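Local coordinates for BDI_3064 protein (Parabacteroides distasonis ATCC 8503, PDB 5Z06), which hydrolyses linear beta-1,2-glucan and beta-1,2-glucooligosaccharides in exo fashion, releasing sophorose from the non-reducing end, at residues L40-S45 and P50-E55; G77-R82 and V380-P385; A100-I105 and N122-T127; V393-L398 and K428-S433; F535-S540 and K562-N567. All blocks are in the same frame, centred on the assembly; numbering follows the deposited sequence.

Overall arrangement
Contacts 1 and 3 belong to the N-terminal, sheet-rich part of the chain. Their centres are 20 Å apart. Contact 1 gives one ligand, Asn-52 O, to the calcium site. Contacts 4 and 5 lie in the helical part, consistent with the catalytic barrel expected of the family, and their centres are 23 Å apart. These two touch: Phe-397 CE1 of contact 4 meets Tyr-539 CB of contact 5 at 3.7 Å. Contact 2 joins the two parts, with one loop from each. Its nearest atoms are about 6 Å from contact 4 and about 17 Å from contact 1. Contacts 3 and 4 are the farthest apart, with centres 59 Å from each other.

Contact 1. Residues L40-S45 and P50-E55; sequences LPVAGS and PGNSLE. With CA (calcium ion), chain C.
Val-42 and Ala-43 pair with Leu-54 and Ser-53 in an antiparallel beta hairpin beside a calcium site. Ala-43 and Ser-53 are the hydrogen-bonded pair. Ser-53 N donates to Ala-43 O at 2.9 Å. The return bond, Ala-43 N to Ser-53 O, is 2.7 Å long but bent, with 142° at the hydrogen. Farther along, Glu-55 N donates almost straight to Pro-41 O at 2.9 Å. Val-42 and Leu-54 form the non-hydrogen-bonded pair. The hairpin is part of a larger antiparallel sheet, where strand 169-180 also pairs with strand 53-59. On the Val-42 face, CG1 lies anti to the backbone N (chi1 172°) and presses on Asn-52 CG at 3.4 Å. The asparagine amide is held by a bond from Ser-14 N to OD1. Asn-52 O, of the main chain, binds the calcium ion at 2.4 Å, together with Glu-12, Asn-13, Thr-49 and Asp-175. Leu-40 CD1 meets Leu-54 CD1 at 4.2 Å, the two side chains crossing at about a right angle. On the opposite face Ala-43 CB faces Ser-53 OG at 3.7 Å; that hydroxyl is hydrogen-bonded to Val-46 O. Pro-41 CB rests 3.5 Å from Glu-55 OE1, which forms a salt bridge with Lys-34. The other carboxylate oxygen, OE2, is hydrogen-bonded to Thr-57 OG1.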
# COMPACT_ATOMS: atom_id res chain seq x y z
N LEU A 40 -2.69 -15.14 -18.56
CA LEU A 40 -3.11 -16.47 -18.22
C LEU A 40 -4.40 -16.41 -17.48
O LEU A 40 -4.61 -15.48 -16.71
CB LEU A 40 -2.07 -17.16 -17.35
CG LEU A 40 -0.87 -17.66 -18.11
CD1 LEU A 40 0.14 -18.22 -17.13
CD2 LEU A 40 -1.28 -18.74 -19.11
N PRO A 41 -5.28 -17.40 -17.70
CA PRO A 41 -6.49 -17.44 -16.89
C PRO A 41 -6.19 -17.85 -15.48
O PRO A 41 -5.22 -18.55 -15.22
CB PRO A 41 -7.36 -18.50 -17.59
CG PRO A 41 -6.79 -18.63 -18.95
CD PRO A 41 -5.33 -18.39 -18.78
N VAL A 42 -7.03 -17.40 -14.57
CA VAL A 42 -6.93 -17.78 -13.19
C VAL A 42 -8.02 -18.80 -12.98
O VAL A 42 -9.20 -18.50 -13.14
CB VAL A 42 -7.16 -16.59 -12.26
CG1 VAL A 42 -7.26 -17.04 -10.81
CG2 VAL A 42 -6.02 -15.60 -12.42
N ALA A 43 -7.62 -20.00 -12.59
CA ALA A 43 -8.58 -21.02 -12.24
C ALA A 43 -8.91 -20.88 -10.77
O ALA A 43 -8.02 -21.04 -9.91
CB ALA A 43 -8.00 -22.39 -12.51
N GLY A 44 -10.18 -20.60 -10.49
CA GLY A 44 -10.67 -20.45 -9.14
C GLY A 44 -11.20 -21.73 -8.53
O GLY A 44 -11.42 -21.77 -7.33
N SER A 45 -11.37 -22.78 -9.34
CA SER A 45 -11.93 -24.05 -8.85
C SER A 45 -10.86 -25.08 -8.48
O SER A 45 -11.17 -26.10 -7.89
CB SER A 45 -12.87 -24.65 -9.89
OG SER A 45 -12.17 -24.94 -11.10
N PRO A 50 -5.16 -22.39 -1.67
CA PRO A 50 -6.46 -21.94 -2.03
C PRO A 50 -6.55 -20.47 -2.31
O PRO A 50 -5.70 -19.64 -1.88
CB PRO A 50 -7.31 -22.27 -0.81
CG PRO A 50 -6.35 -22.32 0.30
CD PRO A 50 -5.18 -23.00 -0.33
N GLY A 51 -7.68 -20.20 -2.93
CA GLY A 51 -7.89 -19.11 -3.79
C GLY A 51 -7.86 -19.83 -5.13
O GLY A 51 -8.83 -20.44 -5.56
N ASN A 52 -6.70 -19.78 -5.78
CA ASN A 52 -6.67 -20.03 -7.18
C ASN A 52 -5.31 -20.47 -7.67
O ASN A 52 -4.32 -20.48 -6.93
CB ASN A 52 -7.19 -18.80 -7.94
CG ASN A 52 -6.45 -17.54 -7.58
OD1 ASN A 52 -5.23 -17.50 -7.64
ND2 ASN A 52 -7.18 -16.50 -7.22
N SER A 53 -5.31 -20.86 -8.93
CA SER A 53 -4.10 -21.25 -9.61
C SER A 53 -4.17 -20.66 -10.99
O SER A 53 -5.19 -20.08 -11.38
CB SER A 53 -4.02 -22.76 -9.68
OG SER A 53 -5.13 -23.28 -10.39
N LEU A 54 -3.09 -20.81 -11.73
CA LEU A 54 -3.02 -20.36 -13.09
C LEU A 54 -3.35 -21.51 -14.01
O LEU A 54 -2.86 -22.64 -13.82
CB LEU A 54 -1.63 -19.81 -13.40
CG LEU A 54 -1.27 -18.54 -12.64
CD1 LEU A 54 0.16 -18.17 -12.94
CD2 LEU A 54 -2.17 -17.40 -13.08
N GLU A 55 -4.17 -21.21 -15.00
CA GLU A 55 -4.59 -22.20 -15.96
C GLU A 55 -3.68 -22.10 -17.14
O GLU A 55 -3.51 -21.04 -17.73
CB GLU A 55 -6.03 -21.96 -16.41
CG GLU A 55 -6.60 -23.16 -17.14
CD GLU A 55 -7.83 -22.85 -17.96
OE1 GLU A 55 -8.51 -21.85 -17.66
OE2 GLU A 55 -8.11 -23.60 -18.92
CA CA C . -2.80 -20.59 -5.11

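Contact 2. Residues G77-R82 and V380-P385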
# COMPACT_ATOMS: atom_id res chain seq x y z
N GLY A 77 9.74 -2.41 -1.28
CA GLY A 77 10.40 -2.93 -0.08
C GLY A 77 10.57 -4.44 0.01
O GLY A 77 11.08 -4.92 1.03
N ASN A 78 10.17 -5.18 -1.03
CA ASN A 78 10.42 -6.63 -1.12
C ASN A 78 11.76 -6.75 -1.83
O ASN A 78 11.85 -6.79 -3.07
CB ASN A 78 9.33 -7.40 -1.89
CG ASN A 78 8.03 -7.52 -1.12
OD1 ASN A 78 7.39 -8.57 -1.15
ND2 ASN A 78 7.60 -6.44 -0.47
N ASP A 79 12.80 -6.72 -1.01
CA ASP A 79 14.20 -6.65 -1.46
C ASP A 79 15.06 -7.73 -0.87
O ASP A 79 16.09 -8.04 -1.45
CB ASP A 79 14.78 -5.28 -1.07
CG ASP A 79 13.92 -4.12 -1.56
OD1 ASP A 79 13.52 -4.16 -2.74
OD2 ASP A 79 13.63 -3.18 -0.77
N PHE A 80 14.66 -8.29 0.26
CA PHE A 80 15.40 -9.30 0.96
C PHE A 80 14.67 -10.61 0.83
O PHE A 80 13.50 -10.70 1.17
CB PHE A 80 15.56 -8.91 2.42
CG PHE A 80 16.29 -7.62 2.61
CD1 PHE A 80 17.65 -7.53 2.30
CD2 PHE A 80 15.62 -6.47 3.04
CE1 PHE A 80 18.33 -6.33 2.45
CE2 PHE A 80 16.31 -5.27 3.19
CZ PHE A 80 17.66 -5.20 2.90
N PHE A 81 15.38 -11.60 0.32
CA PHE A 81 14.83 -12.90 -0.02
C PHE A 81 15.78 -13.97 0.49
O PHE A 81 16.98 -13.74 0.67
CB PHE A 81 14.66 -13.05 -1.54
CG PHE A 81 13.76 -12.02 -2.16
CD1 PHE A 81 12.38 -12.22 -2.24
CD2 PHE A 81 14.29 -10.83 -2.65
CE1 PHE A 81 11.55 -11.26 -2.80
CE2 PHE A 81 13.46 -9.86 -3.22
CZ PHE A 81 12.10 -10.08 -3.30
N ARG A 82 15.22 -15.14 0.68
CA ARG A 82 16.01 -16.33 0.96
C ARG A 82 16.82 -16.60 -0.27
O ARG A 82 16.36 -16.36 -1.39
CB ARG A 82 15.10 -17.51 1.22
CG ARG A 82 14.27 -17.39 2.46
CD ARG A 82 13.57 -18.69 2.69
NE ARG A 82 12.35 -18.54 3.47
CZ ARG A 82 12.26 -18.43 4.80
NH1 ARG A 82 13.33 -18.41 5.60
NH2 ARG A 82 11.06 -18.33 5.34
N VAL A 380 17.23 5.00 6.89
CA VAL A 380 17.36 4.06 5.80
C VAL A 380 17.27 4.93 4.55
O VAL A 380 16.33 5.68 4.39
CB VAL A 380 16.23 3.00 5.81
CG1 VAL A 380 16.33 2.07 4.60
CG2 VAL A 380 16.28 2.20 7.12
N ALA A 381 18.26 4.80 3.68
CA ALA A 381 18.32 5.55 2.44
C ALA A 381 17.56 4.77 1.36
O ALA A 381 18.09 4.40 0.31
CB ALA A 381 19.77 5.80 2.05
N PHE A 382 16.28 4.58 1.63
CA PHE A 382 15.43 3.72 0.82
C PHE A 382 15.27 4.23 -0.60
O PHE A 382 15.22 3.43 -1.52
CB PHE A 382 14.06 3.59 1.48
CG PHE A 382 13.16 2.60 0.80
CD1 PHE A 382 13.52 1.26 0.71
CD2 PHE A 382 11.95 3.01 0.25
CE1 PHE A 382 12.70 0.35 0.10
CE2 PHE A 382 11.12 2.10 -0.37
CZ PHE A 382 11.49 0.77 -0.45
N PHE A 383 15.18 5.54 -0.77
CA PHE A 383 15.04 6.16 -2.10
C PHE A 383 16.36 6.42 -2.83
O PHE A 383 16.36 6.97 -3.94
CB PHE A 383 14.26 7.48 -2.00
CG PHE A 383 12.79 7.32 -1.75
CD1 PHE A 383 12.15 6.07 -1.79
CD2 PHE A 383 12.02 8.45 -1.56
CE1 PHE A 383 10.80 5.98 -1.60
CE2 PHE A 383 10.67 8.35 -1.37
CZ PHE A 383 10.06 7.11 -1.38
N GLY A 384 17.46 6.02 -2.22
CA GLY A 384 18.76 6.14 -2.84
C GLY A 384 19.71 6.79 -1.88
O GLY A 384 19.28 7.40 -0.90
N PRO A 385 21.02 6.69 -2.18
CA PRO A 385 22.07 7.16 -1.26
C PRO A 385 22.09 8.68 -1.03
O PRO A 385 22.63 9.13 -0.05
CB PRO A 385 23.36 6.67 -1.95
CG PRO A 385 23.02 6.69 -3.42
CD PRO A 385 21.58 6.22 -3.47
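Asp-79 OD2 forms a salt bridge with Arg-317 NE and also comes 3.8 Å from Phe-382 CE1. The other carboxylate oxygen, OD1, is tied to Lys-153 NZ. The group is therefore gripped by two basic side chains while it meets the phenyl ring. OD2 reaches the ring at its edge, in plane. The carboxylate and ring planes are 44° apart, and the two side chains cross obliquely. An acceptor at the edge faces the weakly positive ring hydrogens, so the approach is probably mildly attractive. Gly-77 N lies at the same edge, 3.7 Å from Phe-382 CZ. Gly-77 CA is close behind, 3.9 Å from that same CZ. No hydrogen bond links the two segments, and the surface they bury is small, 80 Å² in all. Phe-382 gets to Gly-77 and Asp-79 because its CG stands anti to the backbone N (chi1 -174°), which carries the ring away from its own loop. That loop is folded tightly. A type I beta turn runs from Ala-381 to Gly-384, closed by Gly-384 N to Ala-381 O at 3.1 Å. An inverse gamma turn is centred on Ala-381. The 77-82 loop connects strand 65-71 to strand 86-93 of the sheet-rich part. The 380-385 loop lies between strands 371-373 and 390-391, just ahead of helix 392-408, and Met-320 of strand 320-322 also touches the Phe-382 side chain.

Contact 3. Residues A100-I105 and N122-T127; sequences AALPNI and NYLKDT
Leu-102 and Leu-124 make the main apolar contact, with Leu-102 CD1 on Leu-124 CD2 at 3.7 Å. The two side chains cross at about a right angle, and one methyl of each makes the contact. Leu-102 has its CG anti to the carbonyl carbon (chi1 -68°), which sends CD1 across to the 122-127 loop. Both torsions of Leu-124 lie off the staggered positions (chi1 -135°), so the exact place of its methyls is less certain. The methyl of Thr-127 adds a looser apolar touch, with CG2 4.4 Å from Leu-102 CD1. Leu-93 of strand 86-93 touches both Leu-102 and Thr-127, while Leu-124 also rests on His-133 of strand 132-138.

Polar bonds take no part between the two segments. Backbone bonds tie Pro-103 to Leu-120 and Ile-105 to Leu-118. On the other segment Tyr-123 OH bonds Asp-141, while the salt bridge of Asp-126 with Arg-128 is local.

Strand 104-109 belongs to a five-stranded antiparallel sheet. Strands 86-93 and 132-138 belong to the other large sheet. The leucine pair thus sits where the two sheets face each other, as in a beta sandwich. The contact is apolar, so burial from water is probably what it gains. With no directional bond between the segments, the contact itself sets little of their orientation.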
# COMPACT_ATOMS: atom_id res chain seq x y z
N ALA A 100 5.81 -35.91 -22.42
CA ALA A 100 6.57 -35.08 -23.37
C ALA A 100 5.80 -33.87 -23.94
O ALA A 100 6.41 -32.96 -24.48
CB ALA A 100 7.08 -35.94 -24.51
N ALA A 101 4.47 -33.90 -23.88
CA ALA A 101 3.62 -32.81 -24.37
C ALA A 101 3.53 -31.66 -23.36
O ALA A 101 3.14 -30.55 -23.72
CB ALA A 101 2.23 -33.33 -24.69
N LEU A 102 3.91 -31.95 -22.11
CA LEU A 102 4.09 -30.94 -21.07
C LEU A 102 5.04 -29.86 -21.53
O LEU A 102 5.87 -30.11 -22.42
CB LEU A 102 4.64 -31.53 -19.78
CG LEU A 102 3.76 -32.47 -18.98
CD1 LEU A 102 4.62 -33.13 -17.92
CD2 LEU A 102 2.60 -31.71 -18.35
N PRO A 103 4.94 -28.66 -20.91
CA PRO A 103 5.73 -27.55 -21.43
C PRO A 103 7.23 -27.67 -21.16
O PRO A 103 7.67 -28.38 -20.26
CB PRO A 103 5.14 -26.34 -20.70
CG PRO A 103 3.82 -26.79 -20.19
CD PRO A 103 4.01 -28.22 -19.86
N ASN A 104 8.01 -26.99 -21.98
CA ASN A 104 9.36 -26.65 -21.62
C ASN A 104 9.31 -25.38 -20.78
O ASN A 104 8.41 -24.55 -20.92
CB ASN A 104 10.24 -26.43 -22.86
CG ASN A 104 10.42 -27.69 -23.70
OD1 ASN A 104 10.23 -28.81 -23.22
ND2 ASN A 104 10.76 -27.50 -24.96
N ILE A 105 10.29 -25.26 -19.90
CA ILE A 105 10.28 -24.25 -18.88
C ILE A 105 11.67 -23.65 -18.77
O ILE A 105 12.66 -24.37 -18.83
CB ILE A 105 9.78 -24.79 -17.52
CG1 ILE A 105 9.86 -23.71 -16.45
CG2 ILE A 105 10.54 -26.03 -17.08
CD1 ILE A 105 9.00 -24.04 -15.24
N ASN A 122 10.82 -34.03 -16.80
CA ASN A 122 11.98 -34.46 -16.03
C ASN A 122 11.91 -34.19 -14.54
O ASN A 122 12.75 -34.71 -13.81
CB ASN A 122 13.24 -33.81 -16.58
CG ASN A 122 13.51 -34.21 -17.99
OD1 ASN A 122 13.08 -35.26 -18.42
ND2 ASN A 122 14.19 -33.37 -18.73
N TYR A 123 10.95 -33.37 -14.10
CA TYR A 123 10.77 -33.03 -12.69
C TYR A 123 9.42 -33.41 -12.15
O TYR A 123 9.03 -32.98 -11.06
CB TYR A 123 10.98 -31.54 -12.52
CG TYR A 123 12.27 -31.10 -13.10
CD1 TYR A 123 13.45 -31.28 -12.41
CD2 TYR A 123 12.33 -30.59 -14.39
CE1 TYR A 123 14.66 -30.91 -12.96
CE2 TYR A 123 13.53 -30.22 -14.95
CZ TYR A 123 14.69 -30.38 -14.23
OH TYR A 123 15.88 -30.01 -14.77
N LEU A 124 8.72 -34.25 -12.90
CA LEU A 124 7.39 -34.70 -12.57
C LEU A 124 7.53 -36.21 -12.44
O LEU A 124 7.60 -36.93 -13.43
CB LEU A 124 6.44 -34.30 -13.71
CG LEU A 124 5.06 -33.67 -13.45
CD1 LEU A 124 4.75 -33.38 -12.00
CD2 LEU A 124 4.93 -32.40 -14.28
N LYS A 125 7.64 -36.68 -11.21
CA LYS A 125 7.71 -38.12 -10.93
C LYS A 125 6.41 -38.74 -11.45
O LYS A 125 6.42 -39.67 -12.25
CB LYS A 125 7.85 -38.39 -9.42
CG LYS A 125 8.85 -39.48 -9.06
CD LYS A 125 8.30 -40.40 -7.97
CE LYS A 125 9.32 -41.44 -7.52
NZ LYS A 125 10.07 -40.99 -6.31
N ASP A 126 5.31 -38.15 -11.02
CA ASP A 126 3.98 -38.67 -11.18
C ASP A 126 3.18 -37.71 -12.07
O ASP A 126 2.96 -36.56 -11.70
CB ASP A 126 3.39 -38.76 -9.76
CG ASP A 126 2.03 -39.39 -9.72
OD1 ASP A 126 1.44 -39.63 -10.79
OD2 ASP A 126 1.56 -39.62 -8.59
N THR A 127 2.76 -38.18 -13.25
CA THR A 127 1.89 -37.43 -14.16
C THR A 127 0.41 -37.87 -14.10
O THR A 127 -0.35 -37.62 -15.04
CB THR A 127 2.40 -37.55 -15.61
OG1 THR A 127 2.48 -38.93 -15.97
CG2 THR A 127 3.77 -36.91 -15.75

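Contact 4. Residues V393-L398 and K428-S433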
# COMPACT_ATOMS: atom_id res chain seq x y z
N VAL A 393 9.56 17.33 4.56
CA VAL A 393 8.14 17.20 4.29
C VAL A 393 7.61 16.07 5.16
O VAL A 393 6.56 16.21 5.78
CB VAL A 393 7.85 16.94 2.81
CG1 VAL A 393 6.37 16.65 2.61
CG2 VAL A 393 8.30 18.13 1.96
N GLU A 394 8.36 14.97 5.21
CA GLU A 394 8.03 13.80 6.01
C GLU A 394 8.06 14.19 7.49
O GLU A 394 7.16 13.83 8.25
CB GLU A 394 9.01 12.65 5.72
CG GLU A 394 8.97 12.15 4.27
CD GLU A 394 7.67 11.50 3.89
OE1 GLU A 394 6.96 11.03 4.79
OE2 GLU A 394 7.34 11.49 2.69
N THR A 395 9.08 14.96 7.85
CA THR A 395 9.18 15.54 9.18
C THR A 395 7.95 16.35 9.51
O THR A 395 7.38 16.18 10.57
CB THR A 395 10.44 16.43 9.33
OG1 THR A 395 11.58 15.60 9.22
CG2 THR A 395 10.50 17.12 10.70
N SER A 396 7.52 17.20 8.59
CA SER A 396 6.29 17.97 8.82
C SER A 396 5.05 17.09 9.00
O SER A 396 4.21 17.39 9.84
CB SER A 396 6.03 18.97 7.72
OG SER A 396 5.60 18.38 6.52
N PHE A 397 4.95 16.01 8.20
CA PHE A 397 3.83 15.09 8.33
C PHE A 397 3.89 14.39 9.68
O PHE A 397 2.87 14.20 10.32
CB PHE A 397 3.80 14.08 7.18
CG PHE A 397 3.55 14.69 5.81
CD1 PHE A 397 2.82 15.86 5.64
CD2 PHE A 397 4.04 14.04 4.68
CE1 PHE A 397 2.60 16.38 4.36
CE2 PHE A 397 3.82 14.55 3.40
CZ PHE A 397 3.10 15.72 3.24
N LEU A 398 5.10 14.03 10.10
CA LEU A 398 5.29 13.39 11.36
C LEU A 398 4.85 14.29 12.48
O LEU A 398 4.10 13.86 13.36
CB LEU A 398 6.74 12.98 11.57
CG LEU A 398 6.99 12.41 12.97
CD1 LEU A 398 6.10 11.20 13.23
CD2 LEU A 398 8.45 12.05 13.15
N LYS A 428 10.22 21.41 19.32
CA LYS A 428 11.02 22.63 19.44
C LYS A 428 12.34 22.51 18.72
O LYS A 428 12.85 23.50 18.20
CB LYS A 428 11.31 22.97 20.90
CG LYS A 428 10.15 23.66 21.60
CD LYS A 428 10.20 23.47 23.11
CE LYS A 428 9.16 24.33 23.82
NZ LYS A 428 8.91 23.79 25.18
N ASN A 429 12.90 21.30 18.70
CA ASN A 429 14.22 21.09 18.13
C ASN A 429 14.26 20.80 16.65
O ASN A 429 15.35 20.65 16.12
CB ASN A 429 15.00 20.05 18.94
CG ASN A 429 15.34 20.58 20.31
OD1 ASN A 429 15.69 21.74 20.46
ND2 ASN A 429 15.19 19.75 21.32
N VAL A 430 13.12 20.76 15.97
CA VAL A 430 13.15 20.66 14.51
C VAL A 430 13.64 22.01 13.99
O VAL A 430 12.92 23.02 14.06
CB VAL A 430 11.79 20.34 13.86
CG1 VAL A 430 11.96 20.25 12.35
CG2 VAL A 430 11.21 19.05 14.39
N GLU A 431 14.85 22.02 13.46
CA GLU A 431 15.42 23.27 12.94
C GLU A 431 14.89 23.57 11.54
O GLU A 431 15.61 23.42 10.54
CB GLU A 431 16.94 23.23 12.95
CG GLU A 431 17.54 22.93 14.31
CD GLU A 431 18.98 22.47 14.21
OE1 GLU A 431 19.72 23.04 13.37
OE2 GLU A 431 19.35 21.55 14.97
N TRP A 432 13.63 24.00 11.47
CA TRP A 432 12.99 24.32 10.19
C TRP A 432 13.83 25.32 9.37
O TRP A 432 14.02 25.14 8.18
CB TRP A 432 11.57 24.89 10.39
CG TRP A 432 10.67 23.99 11.18
CD1 TRP A 432 10.36 24.11 12.48
CD2 TRP A 432 9.97 22.84 10.70
NE1 TRP A 432 9.50 23.11 12.86
CE2 TRP A 432 9.26 22.31 11.78
CE3 TRP A 432 9.89 22.20 9.47
CZ2 TRP A 432 8.50 21.16 11.68
CZ3 TRP A 432 9.11 21.08 9.36
CH2 TRP A 432 8.44 20.56 10.47
N SER A 433 14.34 26.34 10.05
CA SER A 433 15.13 27.40 9.43
C SER A 433 16.35 26.87 8.73
O SER A 433 16.74 27.41 7.71
CB SER A 433 15.55 28.45 10.46
OG SER A 433 16.11 27.84 11.60
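Thr-395 and Ser-396, on helix 392-408, pack against Val-430 and Trp-432 in the loop that follows helix 414-428, at a buried junction of the helical domain. Thr-395 CG2 and Val-430 CG1 meet end to end, methyl on methyl, at 3.8 Å. Thr-395 OG1 stands beside the backbone N (chi1 -65°), which leaves CG2 anti to it. OG1 is hydrogen-bonded to Val-368 N and to Asp-391 O. Val-430 CG1 also lies over the centre of the Trp-432 ring, 3.4 Å above its plane. Thr-395 CG2 is in turn 4.0 Å from Trp-432 CH2, so valine, indole and threonine methyl meet in one cluster. The indole points its six-membered end at the helix. Trp-432 CH2 is 3.7 Å from Ser-396 CA, which sits at the ring edge in plane. The same CH2 is 4.0 Å from Ser-396 CB. Ser-396 OG takes no part here and is hydrogen-bonded to Thr-469 of helix 467-475. Ala-473 of that helix also touches Trp-432. No polar bond crosses the contact. The loop after helix 414-428 is thereby packed on helix 392-408, consistent with the helical (alpha/alpha)6 barrel of the six-hairpin clan.

Contact 5. Residues F535-S540 and K562-N567; sequences FFIHYS and KMAKIN
Ile-537 and Met-563 lie side by side, running opposite ways. Ile-537 CG2 touches Met-563 SD at 3.6 Å, and the same methyl lies 4.0 Å from Met-563 CB. The methionine chain is extended beyond CG (chi2 177°), so it runs alongside the isoleucine and offers its sulfur to that methyl. The other branch of Ile-537 has a separate partner. Its CG1 takes the crowded position between the backbone N and the carbonyl carbon (chi1 68°), and from there CD1 reaches Ala-564 CB at 3.8 Å. The forked side chain therefore covers two consecutive residues of the helix, one with each branch. All three residues are buried, and the contact is wholly apolar. Helix 556-573 carries Met-563 and Ala-564. The 535-540 segment comes before it in the chain, and both fall within the glycoamylase-like region, of the six-hairpin clan, consistent with an (alpha/alpha)6 barrel. The backbone round Ile-537 is pinned by its neighbours. Phe-535 O accepts from His-538 N at 3.0 Å and from Tyr-539 N at 3.2 Å. Ile-537 O is hydrogen-bonded to Tyr-622 OH. The His-538 side chain is hydrogen-bonded through NE2 to Ser-619 OG. The aromatic side chains of the same segment pack with one another: Phe-536 CD1 lies over one face of the Phe-535 ring, offset toward the rim. The Phe-536 ring turns from the helix and meets Trp-463. That tryptophan also touches Met-563, while Thr-623 lies against Ala-564.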
# COMPACT_ATOMS: atom_id res chain seq x y z
N PHE A 535 -4.21 13.33 -3.16
CA PHE A 535 -3.62 13.30 -1.82
C PHE A 535 -3.08 14.65 -1.37
O PHE A 535 -2.86 14.87 -0.18
CB PHE A 535 -2.55 12.22 -1.68
CG PHE A 535 -1.21 12.59 -2.22
CD1 PHE A 535 -0.29 13.25 -1.41
CD2 PHE A 535 -0.83 12.27 -3.51
CE1 PHE A 535 0.98 13.58 -1.87
CE2 PHE A 535 0.43 12.61 -3.99
CZ PHE A 535 1.34 13.25 -3.17
N PHE A 536 -2.89 15.56 -2.33
CA PHE A 536 -2.57 16.94 -2.03
C PHE A 536 -3.56 17.61 -1.07
O PHE A 536 -3.14 18.42 -0.23
CB PHE A 536 -2.45 17.74 -3.33
CG PHE A 536 -1.20 17.47 -4.13
CD1 PHE A 536 -0.32 16.42 -3.84
CD2 PHE A 536 -0.93 18.27 -5.22
CE1 PHE A 536 0.80 16.22 -4.61
CE2 PHE A 536 0.20 18.08 -5.98
CZ PHE A 536 1.08 17.05 -5.67
N ILE A 537 -4.85 17.28 -1.17
CA ILE A 537 -5.83 17.82 -0.24
C ILE A 537 -6.02 17.01 1.06
O ILE A 537 -6.90 17.30 1.86
CB ILE A 537 -7.19 18.08 -0.93
CG1 ILE A 537 -7.88 16.78 -1.35
CG2 ILE A 537 -6.98 19.00 -2.11
CD1 ILE A 537 -9.35 16.93 -1.56
N HIS A 538 -5.17 16.02 1.27
CA HIS A 538 -5.26 15.14 2.42
C HIS A 538 -4.14 15.45 3.40
O HIS A 538 -4.41 15.92 4.49
CB HIS A 538 -5.18 13.68 1.98
CG HIS A 538 -6.30 13.27 1.09
ND1 HIS A 538 -6.21 12.20 0.23
CD2 HIS A 538 -7.53 13.81 0.90
CE1 HIS A 538 -7.33 12.12 -0.48
NE2 HIS A 538 -8.15 13.07 -0.08
N TYR A 539 -2.90 15.21 2.97
CA TYR A 539 -1.78 15.08 3.90
C TYR A 539 -1.55 16.31 4.76
O TYR A 539 -1.40 16.19 5.96
CB TYR A 539 -0.50 14.76 3.17
CG TYR A 539 -0.44 13.43 2.46
CD1 TYR A 539 -1.45 12.49 2.56
CD2 TYR A 539 0.69 13.10 1.73
CE1 TYR A 539 -1.34 11.28 1.91
CE2 TYR A 539 0.82 11.89 1.10
CZ TYR A 539 -0.21 10.99 1.17
OH TYR A 539 -0.07 9.78 0.52
N SER A 540 -1.56 17.49 4.14
CA SER A 540 -1.38 18.74 4.87
C SER A 540 -2.63 19.19 5.62
O SER A 540 -2.61 20.25 6.27
CB SER A 540 -0.93 19.89 3.94
OG SER A 540 0.45 19.78 3.66
N LYS A 562 -13.08 21.85 -3.97
CA LYS A 562 -13.15 21.95 -5.41
C LYS A 562 -12.30 20.92 -6.11
O LYS A 562 -12.74 20.33 -7.10
CB LYS A 562 -12.75 23.34 -5.89
CG LYS A 562 -13.88 24.33 -5.74
CD LYS A 562 -13.37 25.71 -6.05
CE LYS A 562 -14.44 26.74 -5.79
NZ LYS A 562 -13.81 28.06 -6.04
N MET A 563 -11.07 20.73 -5.61
CA MET A 563 -10.22 19.69 -6.16
C MET A 563 -10.87 18.30 -6.08
O MET A 563 -10.85 17.54 -7.04
CB MET A 563 -8.85 19.72 -5.52
CG MET A 563 -8.10 20.99 -5.87
SD MET A 563 -6.50 21.05 -5.05
CE MET A 563 -5.84 22.56 -5.74
N ALA A 564 -11.45 17.97 -4.94
CA ALA A 564 -12.13 16.70 -4.79
C ALA A 564 -13.26 16.57 -5.79
O ALA A 564 -13.36 15.57 -6.49
CB ALA A 564 -12.65 16.53 -3.37
N LYS A 565 -14.10 17.60 -5.89
CA LYS A 565 -15.21 17.56 -6.83
C LYS A 565 -14.77 17.46 -8.27
O LYS A 565 -15.42 16.80 -9.06
CB LYS A 565 -16.07 18.80 -6.66
CG LYS A 565 -16.94 18.75 -5.43
CD LYS A 565 -17.49 20.13 -5.11
CE LYS A 565 -18.98 20.24 -5.32
NZ LYS A 565 -19.35 21.68 -5.35
N ILE A 566 -13.69 18.16 -8.61
CA ILE A 566 -13.12 18.16 -9.93
C ILE A 566 -12.67 16.76 -10.26
O ILE A 566 -12.91 16.25 -11.35
CB ILE A 566 -11.90 19.12 -10.02
CG1 ILE A 566 -12.37 20.58 -10.19
CG2 ILE A 566 -10.97 18.77 -11.16
CD1 ILE A 566 -11.33 21.63 -9.83
N ASN A 567 -11.98 16.16 -9.31
CA ASN A 567 -11.50 14.81 -9.45
C ASN A 567 -12.68 13.85 -9.67
O ASN A 567 -12.69 13.08 -10.64
CB ASN A 567 -10.61 14.45 -8.23
CG ASN A 567 -9.82 13.18 -8.45
OD1 ASN A 567 -10.40 12.15 -8.79
ND2 ASN A 567 -8.50 13.24 -8.21